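Local structure of Bak protein (5VMN) at residues Leu66-Ile71 and Asn109-Asn114. The protein is a viral Bcl-2 protein that inhibits apoptosis of the host cell by exclusively sequestering the pro-apoptotic protein Bim. Sequence-based numbering, arbitrary orientation.
Sequences LNWGRI and NWIASN. With EDO (1,2-ethanediol), chain K; NO3 (nitrate ion), chain D.
The indole NE1 of W68 donates to the backbone O of N114, 3.2 Å away, and the acceptor lies in the W68 ring plane. A buried tryptophan thus satisfies its one polar atom at the ring edge, while W110 CZ3 lies over the centre of a face. The two indoles form an edge-to-face pair, the six-membered ring of W110 pointing into W68 with planes at 67°. With CG anti to the backbone N (chi1 -175°), W110 reaches across to L66, whose CB sits 3.9 Å from the centroid of the five-membered ring, almost on its normal, a CH-pi contact. Over the rim of the opposite face lies N114 ND2, set there by a 2.8 Å bond to W110 O. I71 CD1 closes against W110 CZ3 at 3.6 Å, and I111 CG2 meets the W68 rim at CH2. N67 is the N-cap of helix 68-84, its OD1 accepting from R70 N at 2.9 Å; 1,2-ethanediol, probably from the crystallisation liquor, accepts from W68 N and G69 N. W117 of helix 116-122 also meets the W68 ring. Here the NWGR signature of BH1 packs on the BH2 region of the Bcl-2 fold, motifs that in relatives border the BH3-binding groove.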
ATOM      1  N   LEU A  66      -7.596  10.615   6.214  1.00 29.96           N
ATOM      2  CA  LEU A  66      -6.659   9.529   5.991  1.00 28.07           C
ATOM      3  C   LEU A  66      -6.147   9.088   7.350  1.00 29.81           C
ATOM      4  O   LEU A  66      -6.049   9.897   8.276  1.00 28.66           O
ATOM      5  CB  LEU A  66      -5.499   9.956   5.084  1.00 28.44           C
ATOM      6  CG  LEU A  66      -4.489   8.884   4.666  1.00 24.68           C
ATOM      7  CD1 LEU A  66      -5.179   7.681   4.076  1.00 26.16           C
ATOM      8  CD2 LEU A  66      -3.492   9.503   3.679  1.00 26.14           C
ATOM      9  N   ASN A  67      -5.829   7.806   7.466  1.00 25.12           N
ATOM     10  CA  ASN A  67      -5.181   7.305   8.674  1.00 24.41           C
ATOM     11  C   ASN A  67      -4.422   6.051   8.292  1.00 25.00           C
ATOM     12  O   ASN A  67      -4.540   5.549   7.173  1.00 23.14           O
ATOM     13  CB  ASN A  67      -6.195   7.065   9.803  1.00 30.31           C
ATOM     14  CG  ASN A  67      -7.277   6.041   9.430  1.00 29.19           C
ATOM     15  OD1 ASN A  67      -6.966   4.916   9.067  1.00 28.31           O
ATOM     16  ND2 ASN A  67      -8.538   6.422   9.575  1.00 30.51           N
ATOM     17  N   TRP A  68      -3.582   5.570   9.211  1.00 23.55           N
ATOM     18  CA  TRP A  68      -2.699   4.471   8.834  1.00 23.37           C
ATOM     19  C   TRP A  68      -3.475   3.188   8.574  1.00 22.60           C
ATOM     20  O   TRP A  68      -3.056   2.367   7.758  1.00 23.85           O
ATOM     21  CB  TRP A  68      -1.630   4.231   9.913  1.00 25.28           C
ATOM     22  CG  TRP A  68      -0.559   5.299   9.921  1.00 26.78           C
ATOM     23  CD1 TRP A  68      -0.282   6.217  10.908  1.00 33.54           C
ATOM     24  CD2 TRP A  68       0.370   5.561   8.868  1.00 23.83           C
ATOM     25  NE1 TRP A  68       0.768   7.020  10.515  1.00 31.62           N
ATOM     26  CE2 TRP A  68       1.197   6.623   9.283  1.00 30.23           C
ATOM     27  CE3 TRP A  68       0.604   4.977   7.632  1.00 26.03           C
ATOM     28  CZ2 TRP A  68       2.206   7.132   8.481  1.00 31.39           C
ATOM     29  CZ3 TRP A  68       1.623   5.473   6.849  1.00 32.33           C
ATOM     30  CH2 TRP A  68       2.412   6.541   7.282  1.00 33.19           C
ATOM     31  N   GLY A  69      -4.601   2.987   9.254  1.00 25.41           N
ATOM     32  CA  GLY A  69      -5.405   1.815   8.972  1.00 24.58           C
ATOM     33  C   GLY A  69      -5.914   1.795   7.537  1.00 23.02           C
ATOM     34  O   GLY A  69      -5.883   0.759   6.861  1.00 22.78           O
ATOM     35  N   ARG A  70      -6.375   2.936   7.048  1.00 22.76           N
ATOM     36  CA  ARG A  70      -6.801   3.009   5.653  1.00 21.27           C
ATOM     37  C   ARG A  70      -5.644   2.727   4.705  1.00 21.10           C
ATOM     38  O   ARG A  70      -5.825   2.063   3.674  1.00 20.84           O
ATOM     39  CB  ARG A  70      -7.396   4.378   5.366  1.00 22.42           C
ATOM     40  CG  ARG A  70      -8.687   4.630   6.077  1.00 25.84           C
ATOM     41  CD  ARG A  70      -9.315   5.888   5.573  1.00 27.34           C
ATOM     42  NE  ARG A  70     -10.471   6.290   6.352  1.00 28.15           N
ATOM     43  CZ  ARG A  70     -11.253   7.315   6.032  1.00 30.97           C
ATOM     44  NH1 ARG A  70     -11.013   8.012   4.934  1.00 31.62           N
ATOM     45  NH2 ARG A  70     -12.258   7.654   6.818  1.00 32.68           N
ATOM     46  N   ILE A  71      -4.442   3.210   5.033  1.00 21.58           N
ATOM     47  CA  ILE A  71      -3.291   2.922   4.191  1.00 18.86           C
ATOM     48  C   ILE A  71      -3.018   1.419   4.175  1.00 21.41           C
ATOM     49  O   ILE A  71      -2.731   0.837   3.121  1.00 20.57           O
ATOM     50  CB  ILE A  71      -2.072   3.734   4.673  1.00 21.57           C
ATOM     51  CG1 ILE A  71      -2.276   5.186   4.246  1.00 25.10           C
ATOM     52  CG2 ILE A  71      -0.786   3.155   4.130  1.00 23.76           C
ATOM     53  CD1 ILE A  71      -1.238   6.167   4.773  1.00 31.58           C
ATOM     54  N   ASN A 109       2.357  14.421   1.790  1.00 37.79           N
ATOM     55  CA  ASN A 109       2.368  15.382   2.887  1.00 36.06           C
ATOM     56  C   ASN A 109       1.727  14.801   4.141  1.00 34.48           C
ATOM     57  O   ASN A 109       2.168  15.090   5.262  1.00 36.50           O
ATOM     58  CB  ASN A 109       1.631  16.658   2.476  1.00 40.54           C
ATOM     59  CG  ASN A 109       2.412  17.498   1.487  1.00 51.56           C
ATOM     60  OD1 ASN A 109       3.594  17.253   1.237  1.00 52.01           O
ATOM     61  ND2 ASN A 109       1.754  18.511   0.930  1.00 51.51           N
ATOM     62  N   TRP A 110       0.668  14.002   3.976  1.00 32.73           N
ATOM     63  CA  TRP A 110       0.017  13.395   5.132  1.00 31.08           C
ATOM     64  C   TRP A 110       0.971  12.420   5.815  1.00 31.11           C
ATOM     65  O   TRP A 110       1.129  12.440   7.043  1.00 32.19           O
ATOM     66  CB  TRP A 110      -1.306  12.699   4.713  1.00 33.78           C
ATOM     67  CG  TRP A 110      -2.053  12.167   5.922  1.00 31.11           C
ATOM     68  CD1 TRP A 110      -3.035  12.799   6.637  1.00 30.74           C
ATOM     69  CD2 TRP A 110      -1.818  10.930   6.581  1.00 27.43           C
ATOM     70  NE1 TRP A 110      -3.426  12.023   7.698  1.00 30.69           N
ATOM     71  CE2 TRP A 110      -2.684  10.874   7.690  1.00 27.80           C
ATOM     72  CE3 TRP A 110      -0.942   9.869   6.357  1.00 26.80           C
ATOM     73  CZ2 TRP A 110      -2.688   9.815   8.568  1.00 28.71           C
ATOM     74  CZ3 TRP A 110      -0.970   8.813   7.219  1.00 25.92           C
ATOM     75  CH2 TRP A 110      -1.838   8.793   8.310  1.00 25.41           C
ATOM     76  N   ILE A 111       1.635  11.568   5.034  1.00 30.02           N
ATOM     77  CA  ILE A 111       2.563  10.612   5.620  1.00 29.50           C
ATOM     78  C   ILE A 111       3.647  11.347   6.394  1.00 30.90           C
ATOM     79  O   ILE A 111       3.999  10.970   7.518  1.00 31.06           O
ATOM     80  CB  ILE A 111       3.150   9.706   4.525  1.00 27.12           C
ATOM     81  CG1 ILE A 111       2.058   8.736   4.014  1.00 29.75           C
ATOM     82  CG2 ILE A 111       4.345   8.935   5.045  1.00 31.66           C
ATOM     83  CD1 ILE A 111       2.485   7.947   2.784  1.00 36.08           C
ATOM     84  N   ALA A 112       4.186  12.410   5.809  1.00 32.95           N
ATOM     85  CA  ALA A 112       5.280  13.129   6.466  1.00 35.06           C
ATOM     86  C   ALA A 112       4.821  13.867   7.715  1.00 39.54           C
ATOM     87  O   ALA A 112       5.629  14.106   8.621  1.00 43.92           O
ATOM     88  CB  ALA A 112       5.906  14.107   5.481  1.00 35.96           C
ATOM     89  N   SER A 113       3.559  14.268   7.778  1.00 34.07           N
ATOM     90  CA  SER A 113       3.068  14.994   8.942  1.00 40.72           C
ATOM     91  C   SER A 113       2.437  14.074   9.974  1.00 36.55           C
ATOM     92  O   SER A 113       2.007  14.548  11.023  1.00 36.60           O
ATOM     93  CB  SER A 113       2.053  16.069   8.508  1.00 39.26           C
ATOM     94  OG  SER A 113       0.848  15.482   8.088  1.00 50.48           O
ATOM     95  N   ASN A 114       2.346  12.772   9.692  1.00 29.84           N
ATOM     96  CA  ASN A 114       1.769  11.818  10.628  1.00 29.93           C
ATOM     97  C   ASN A 114       2.800  10.771  11.048  1.00 32.59           C
ATOM     98  O   ASN A 114       2.464   9.627  11.353  1.00 34.94           O
ATOM     99  CB  ASN A 114       0.513  11.189  10.026  1.00 31.58           C
ATOM    100  CG  ASN A 114      -0.662  12.141  10.073  1.00 35.64           C
ATOM    101  OD1 ASN A 114      -1.461  12.117  11.006  1.00 36.33           O
ATOM    102  ND2 ASN A 114      -0.738  13.024   9.096  1.00 34.33           N
TER
HETATM  103  C1  EDO K 210      -4.501   5.425  12.923  1.00 56.49           C
HETATM  104  O1  EDO K 210      -5.019   4.510  11.913  1.00 47.70           O
HETATM  105  C2  EDO K 210      -3.300   6.278  12.490  1.00 50.73           C
HETATM  106  O2  EDO K 210      -3.571   7.412  11.615  1.00 39.41           O
HETATM  107  N   NO3 D 203      -9.861   9.683  10.233  1.00 54.45           N
HETATM  108  O1  NO3 D 203     -10.364  10.843  10.324  1.00 56.52           O
HETATM  109  O2  NO3 D 203     -10.606   8.670  10.125  1.00 56.27           O
HETATM  110  O3  NO3 D 203      -8.605   9.543  10.260  1.00 48.37           O